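PDB 2OBL: EscN from Escherichia coli O127:H6, which is a type III secretion protein whose nucleotide-binding domain belongs to the P-loop NTPase clan and is related to the alpha and beta subunits of ATP synthase. Local coordinates for residues A97-R108 and T123-S134. The protein carries 1 engineered substitution. Sequence-based numbering, arbitrary orientation.
Sequences ADIIVLALIGER and TLSKCVLVVTTS
The peptide groups of strands 99-105 and 127-132 make a parallel two-strand ladder, one beta-alpha-beta crossover unit of the P-loop NTPase core. On one face Ile-100, Leu-102 and Leu-104 pair with Cys-127, Leu-129 and Val-131, and helix 109-116, part of the connection, packs there through Phe-115 and Val-112; on the other, Val-101, Ala-103 and Ile-105 pair with Val-128, Val-130 and Thr-132, where helix 138-156 sets Ala-148 on Ala-103, Phe-155 on Val-128 and Ala-144 on Val-130 and Thr-132. Strand 161-167 takes the far edge of 99-105, making it an interior strand.

Ile-100, Leu-102 and Leu-104 each turn both N and O to 127-132, as Leu-102 N does to Val-128 O at 2.9 Å (170°), while Val-101 and Ala-103 bond strand 161-167. Leu-102 and Leu-129 run side by side in the same direction, methyl CD1 touching CD2 at 3.6 Å, while Phe-115 packs on Leu-102 and Leu-104. Toward the start of the strands, Ile-100 CB rests 3.9 Å from Cys-127 SG.

Beyond the strands the pairing continues differently at each end. Lys-126 turns CG between its backbone N and carbonyl carbon (chi1 66°), and from there the extended chain passes Asp-98 O, with CD 3.6 Å from it, to place NZ 2.9 Å from Ala-97 O. Beyond Gly-106, Ser-134 N reaches Glu-107 O at 2.9 Å from above the carbonyl plane, 47° out of it.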
ATOM      1  N   ALA A  97       7.911   6.923   7.916  1.00 20.36           N
ATOM      2  CA  ALA A  97       8.469   7.498   6.704  1.00 18.57           C
ATOM      3  C   ALA A  97       8.774   8.964   6.960  1.00 18.30           C
ATOM      4  O   ALA A  97       8.025   9.640   7.659  1.00 17.94           O
ATOM      5  CB  ALA A  97       7.480   7.369   5.554  1.00 18.82           C
ATOM      6  N   ASP A  98       9.883   9.437   6.404  1.00 17.04           N
ATOM      7  CA  ASP A  98      10.292  10.838   6.537  1.00 16.97           C
ATOM      8  C   ASP A  98       9.439  11.705   5.617  1.00 16.23           C
ATOM      9  O   ASP A  98       9.102  12.849   5.935  1.00 15.96           O
ATOM     10  CB  ASP A  98      11.757  10.992   6.120  1.00 17.79           C
ATOM     11  CG  ASP A  98      12.713  10.254   7.033  1.00 19.29           C
ATOM     12  OD1 ASP A  98      12.404  10.100   8.234  1.00 19.41           O
ATOM     13  OD2 ASP A  98      13.783   9.832   6.547  1.00 19.61           O
ATOM     14  N   ILE A  99       9.116  11.138   4.461  1.00 16.31           N
ATOM     15  CA  ILE A  99       8.396  11.831   3.397  1.00 15.42           C
ATOM     16  C   ILE A  99       7.427  10.858   2.747  1.00 15.24           C
ATOM     17  O   ILE A  99       7.786   9.717   2.480  1.00 15.92           O
ATOM     18  CB  ILE A  99       9.375  12.279   2.296  1.00 15.84           C
ATOM     19  CG1 ILE A  99      10.468  13.194   2.867  1.00 15.70           C
ATOM     20  CG2 ILE A  99       8.629  12.951   1.143  1.00 15.78           C
ATOM     21  CD1 ILE A  99      10.005  14.603   3.111  1.00 15.40           C
ATOM     22  N   ILE A 100       6.210  11.315   2.487  1.00 14.81           N
ATOM     23  CA  ILE A 100       5.227  10.507   1.775  1.00 15.68           C
ATOM     24  C   ILE A 100       4.919  11.172   0.445  1.00 16.25           C
ATOM     25  O   ILE A 100       4.598  12.361   0.389  1.00 15.86           O
ATOM     26  CB  ILE A 100       3.907  10.343   2.575  1.00 16.11           C
ATOM     27  CG1 ILE A 100       4.180   9.736   3.952  1.00 16.98           C
ATOM     28  CG2 ILE A 100       2.933   9.458   1.805  1.00 16.74           C
ATOM     29  CD1 ILE A 100       3.004   9.886   4.900  1.00 18.13           C
ATOM     30  N   VAL A 101       5.041  10.405  -0.634  1.00 15.91           N
ATOM     31  CA  VAL A 101       4.626  10.883  -1.928  1.00 15.18           C
ATOM     32  C   VAL A 101       3.413  10.069  -2.337  1.00 15.97           C
ATOM     33  O   VAL A 101       3.505   8.855  -2.512  1.00 14.70           O
ATOM     34  CB  VAL A 101       5.748  10.756  -2.974  1.00 14.49           C
ATOM     35  CG1 VAL A 101       5.273  11.223  -4.335  1.00 15.23           C
ATOM     36  CG2 VAL A 101       6.981  11.536  -2.517  1.00 14.73           C
ATOM     37  N   LEU A 102       2.286  10.757  -2.476  1.00 16.43           N
ATOM     38  CA  LEU A 102       1.016  10.137  -2.822  1.00 18.21           C
ATOM     39  C   LEU A 102       0.683  10.421  -4.273  1.00 18.37           C
ATOM     40  O   LEU A 102       0.876  11.542  -4.761  1.00 19.87           O
ATOM     41  CB  LEU A 102      -0.091  10.694  -1.928  1.00 20.51           C
ATOM     42  CG  LEU A 102      -0.313  10.009  -0.584  1.00 22.01           C
ATOM     43  CD1 LEU A 102      -1.009  10.928   0.391  1.00 23.45           C
ATOM     44  CD2 LEU A 102      -1.154   8.751  -0.792  1.00 22.33           C
ATOM     45  N   ALA A 103       0.223   9.390  -4.973  1.00 16.81           N
ATOM     46  CA  ALA A 103      -0.317   9.558  -6.294  1.00 16.15           C
ATOM     47  C   ALA A 103      -1.758   9.111  -6.213  1.00 16.33           C
ATOM     48  O   ALA A 103      -2.045   7.916  -5.986  1.00 16.70           O
ATOM     49  CB  ALA A 103       0.447   8.742  -7.314  1.00 16.97           C
ATOM     50  N   LEU A 104      -2.665  10.075  -6.339  1.00 14.95           N
ATOM     51  CA  LEU A 104      -4.097   9.794  -6.312  1.00 14.26           C
ATOM     52  C   LEU A 104      -4.646   9.939  -7.724  1.00 13.34           C
ATOM     53  O   LEU A 104      -4.840  11.058  -8.228  1.00 13.09           O
ATOM     54  CB  LEU A 104      -4.808  10.748  -5.355  1.00 15.43           C
ATOM     55  CG  LEU A 104      -4.258  10.802  -3.925  1.00 15.83           C
ATOM     56  CD1 LEU A 104      -5.056  11.787  -3.089  1.00 16.22           C
ATOM     57  CD2 LEU A 104      -4.295   9.422  -3.308  1.00 16.91           C
ATOM     58  N   ILE A 105      -4.879   8.800  -8.361  1.00 13.50           N
ATOM     59  CA  ILE A 105      -5.142   8.750  -9.791  1.00 13.33           C
ATOM     60  C   ILE A 105      -6.533   8.216 -10.139  1.00 13.02           C
ATOM     61  O   ILE A 105      -6.925   7.113  -9.738  1.00 12.84           O
ATOM     62  CB  ILE A 105      -4.076   7.860 -10.510  1.00 12.85           C
ATOM     63  CG1 ILE A 105      -2.641   8.348 -10.188  1.00 13.63           C
ATOM     64  CG2 ILE A 105      -4.380   7.767 -12.023  1.00 12.80           C
ATOM     65  CD1 ILE A 105      -1.531   7.484 -10.802  1.00 14.20           C
ATOM     66  N   GLY A 106      -7.280   9.004 -10.899  1.00 11.85           N
ATOM     67  CA  GLY A 106      -8.456   8.500 -11.611  1.00 11.94           C
ATOM     68  C   GLY A 106      -9.788   8.500 -10.882  1.00 11.33           C
ATOM     69  O   GLY A 106     -10.789   8.022 -11.424  1.00  9.87           O
ATOM     70  N   GLU A 107      -9.811   9.010  -9.655  1.00 13.14           N
ATOM     71  CA  GLU A 107     -11.080   9.101  -8.913  1.00 16.17           C
ATOM     72  C   GLU A 107     -11.696  10.487  -9.077  1.00 16.99           C
ATOM     73  O   GLU A 107     -11.070  11.393  -9.625  1.00 16.23           O
ATOM     74  CB  GLU A 107     -10.899   8.770  -7.419  1.00 18.93           C
ATOM     75  CG  GLU A 107     -10.149   7.473  -7.114  1.00 21.29           C
ATOM     76  CD  GLU A 107     -10.958   6.216  -7.338  1.00 24.15           C
ATOM     77  OE1 GLU A 107     -12.211   6.287  -7.341  1.00 25.32           O
ATOM     78  OE2 GLU A 107     -10.330   5.135  -7.507  1.00 25.42           O
ATOM     79  N   ARG A 108     -12.933  10.649  -8.618  1.00 18.35           N
ATOM     80  CA  ARG A 108     -13.575  11.962  -8.654  1.00 20.02           C
ATOM     81  C   ARG A 108     -13.074  12.837  -7.511  1.00 20.05           C
ATOM     82  O   ARG A 108     -12.581  12.330  -6.505  1.00 19.42           O
ATOM     83  CB  ARG A 108     -15.091  11.818  -8.578  1.00 22.03           C
ATOM     84  CG  ARG A 108     -15.707  11.270  -9.848  1.00 24.57           C
ATOM     85  CD  ARG A 108     -17.201  11.082  -9.695  1.00 26.79           C
ATOM     86  NE  ARG A 108     -17.533  10.188  -8.588  1.00 29.03           N
ATOM     87  CZ  ARG A 108     -18.097  10.579  -7.447  1.00 29.88           C
ATOM     88  NH1 ARG A 108     -18.394  11.862  -7.254  1.00 30.20           N
ATOM     89  NH2 ARG A 108     -18.369   9.684  -6.500  1.00 30.10           N
ATOM     90  N   THR A 123       0.776  15.331   9.125  1.00 16.28           N
ATOM     91  CA  THR A 123       1.030  14.382   8.051  1.00 16.22           C
ATOM     92  C   THR A 123       1.191  15.106   6.717  1.00 16.18           C
ATOM     93  O   THR A 123       2.166  14.881   5.997  1.00 16.17           O
ATOM     94  CB  THR A 123      -0.078  13.318   7.958  1.00 15.89           C
ATOM     95  OG1 THR A 123      -0.144  12.597   9.194  1.00 16.14           O
ATOM     96  CG2 THR A 123       0.192  12.331   6.794  1.00 16.10           C
ATOM     97  N   LEU A 124       0.247  15.987   6.395  1.00 14.52           N
ATOM     98  CA  LEU A 124       0.312  16.739   5.140  1.00 14.55           C
ATOM     99  C   LEU A 124       1.626  17.496   4.952  1.00 14.15           C
ATOM    100  O   LEU A 124       2.096  17.665   3.829  1.00 13.57           O
ATOM    101  CB  LEU A 124      -0.881  17.690   5.017  1.00 14.52           C
ATOM    102  CG  LEU A 124      -2.258  17.029   4.910  1.00 13.72           C
ATOM    103  CD1 LEU A 124      -3.336  18.048   5.206  1.00 14.62           C
ATOM    104  CD2 LEU A 124      -2.452  16.387   3.508  1.00 14.83           C
ATOM    105  N   SER A 125       2.223  17.935   6.058  1.00 14.65           N
ATOM    106  CA  SER A 125       3.470  18.680   6.023  1.00 15.86           C
ATOM    107  C   SER A 125       4.654  17.883   5.510  1.00 15.48           C
ATOM    108  O   SER A 125       5.658  18.468   5.102  1.00 15.80           O
ATOM    109  CB  SER A 125       3.793  19.239   7.406  1.00 17.21           C
ATOM    110  OG  SER A 125       3.012  20.397   7.637  1.00 20.17           O
ATOM    111  N   LYS A 126       4.553  16.555   5.551  1.00 15.24           N
ATOM    112  CA  LYS A 126       5.602  15.707   4.968  1.00 15.56           C
ATOM    113  C   LYS A 126       5.154  14.972   3.707  1.00 15.03           C
ATOM    114  O   LYS A 126       5.842  14.055   3.242  1.00 15.37           O
ATOM    115  CB  LYS A 126       6.141  14.711   5.990  1.00 16.23           C
ATOM    116  CG  LYS A 126       5.151  13.676   6.455  1.00 16.71           C
ATOM    117  CD  LYS A 126       5.838  12.719   7.419  1.00 17.27           C
ATOM    118  CE  LYS A 126       4.905  11.612   7.882  1.00 17.10           C
ATOM    119  NZ  LYS A 126       5.631  10.752   8.861  1.00 16.61           N
ATOM    120  N   CYS A 127       4.022  15.397   3.154  1.00 14.90           N
ATOM    121  CA  CYS A 127       3.454  14.788   1.952  1.00 14.40           C
ATOM    122  C   CYS A 127       3.651  15.634   0.703  1.00 13.44           C
ATOM    123  O   CYS A 127       3.570  16.865   0.739  1.00 14.04           O
ATOM    124  CB  CYS A 127       1.942  14.569   2.123  1.00 15.37           C
ATOM    125  SG  CYS A 127       1.443  13.245   3.246  1.00 17.31           S
ATOM    126  N   VAL A 128       3.894  14.959  -0.410  1.00 12.57           N
ATOM    127  CA  VAL A 128       3.676  15.557  -1.721  1.00 11.90           C
ATOM    128  C   VAL A 128       2.467  14.858  -2.331  1.00 11.61           C
ATOM    129  O   VAL A 128       2.416  13.627  -2.401  1.00 11.13           O
ATOM    130  CB  VAL A 128       4.902  15.395  -2.647  1.00 12.44           C
ATOM    131  CG1 VAL A 128       4.659  16.144  -3.955  1.00 12.27           C
ATOM    132  CG2 VAL A 128       6.159  15.919  -1.967  1.00 11.14           C
ATOM    133  N   LEU A 129       1.473  15.639  -2.740  1.00 13.41           N
ATOM    134  CA  LEU A 129       0.196  15.084  -3.177  1.00 13.03           C
ATOM    135  C   LEU A 129       0.037  15.243  -4.683  1.00 13.24           C
ATOM    136  O   LEU A 129      -0.322  16.322  -5.157  1.00 13.31           O
ATOM    137  CB  LEU A 129      -0.946  15.808  -2.458  1.00 14.06           C
ATOM    138  CG  LEU A 129      -0.836  15.828  -0.932  1.00 15.13           C
ATOM    139  CD1 LEU A 129      -1.830  16.820  -0.333  1.00 17.38           C
ATOM    140  CD2 LEU A 129      -1.083  14.447  -0.382  1.00 16.18           C
ATOM    141  N   VAL A 130       0.340  14.181  -5.434  1.00 13.00           N
ATOM    142  CA  VAL A 130       0.160  14.193  -6.877  1.00 12.08           C
ATOM    143  C   VAL A 130      -1.266  13.730  -7.166  1.00 12.66           C
ATOM    144  O   VAL A 130      -1.630  12.583  -6.909  1.00 14.13           O
ATOM    145  CB  VAL A 130       1.166  13.276  -7.589  1.00 11.85           C
ATOM    146  CG1 VAL A 130       0.914  13.301  -9.112  1.00 12.54           C
ATOM    147  CG2 VAL A 130       2.602  13.687  -7.246  1.00 12.41           C
ATOM    148  N   VAL A 131      -2.092  14.646  -7.656  1.00 12.41           N
ATOM    149  CA  VAL A 131      -3.507  14.337  -7.826  1.00 12.60           C
ATOM    150  C   VAL A 131      -3.952  14.552  -9.256  1.00 13.17           C
ATOM    151  O   VAL A 131      -3.779  15.644  -9.822  1.00 13.53           O
ATOM    152  CB  VAL A 131      -4.375  15.210  -6.898  1.00 12.25           C
ATOM    153  CG1 VAL A 131      -5.873  14.942  -7.140  1.00 12.63           C
ATOM    154  CG2 VAL A 131      -3.972  15.003  -5.441  1.00 13.81           C
ATOM    155  N   THR A 132      -4.532  13.508  -9.850  1.00 13.44           N
ATOM    156  CA  THR A 132      -5.118  13.615 -11.184  0.50 13.05           C
ATOM    157  C   THR A 132      -6.462  12.911 -11.208  1.00 13.56           C
ATOM    158  O   THR A 132      -6.523  11.675 -11.231  1.00 14.51           O
ATOM    159  CB  THR A 132      -4.199  13.027 -12.284  0.50 12.95           C
ATOM    160  OG1 THR A 132      -3.852  11.670 -11.965  0.50 13.72           O
ATOM    161  CG2 THR A 132      -2.932  13.853 -12.401  0.50 11.50           C
ATOM    162  N   THR A 133      -7.530  13.697 -11.194  1.00 12.19           N
ATOM    163  CA  THR A 133      -8.868  13.142 -11.135  1.00 12.81           C
ATOM    164  C   THR A 133      -9.345  12.585 -12.471  1.00 12.99           C
ATOM    165  O   THR A 133      -8.679  12.748 -13.506  1.00 12.27           O
ATOM    166  CB  THR A 133      -9.864  14.180 -10.621  1.00 13.33           C
ATOM    167  OG1 THR A 133      -9.774  15.335 -11.450  1.00 14.51           O
ATOM    168  CG2 THR A 133      -9.506  14.567  -9.196  1.00 13.73           C
ATOM    169  N   SER A 134     -10.502  11.928 -12.439  1.00 13.22           N
ATOM    170  CA  SER A 134     -11.018  11.210 -13.598  1.00 15.15           C
ATOM    171  C   SER A 134     -11.243  12.114 -14.809  1.00 16.32           C
ATOM    172  O   SER A 134     -11.180  11.654 -15.948  1.00 17.65           O
ATOM    173  CB  SER A 134     -12.321  10.480 -13.241  1.00 15.26           C
ATOM    174  OG  SER A 134     -13.286  11.391 -12.756  1.00 16.34           O
TER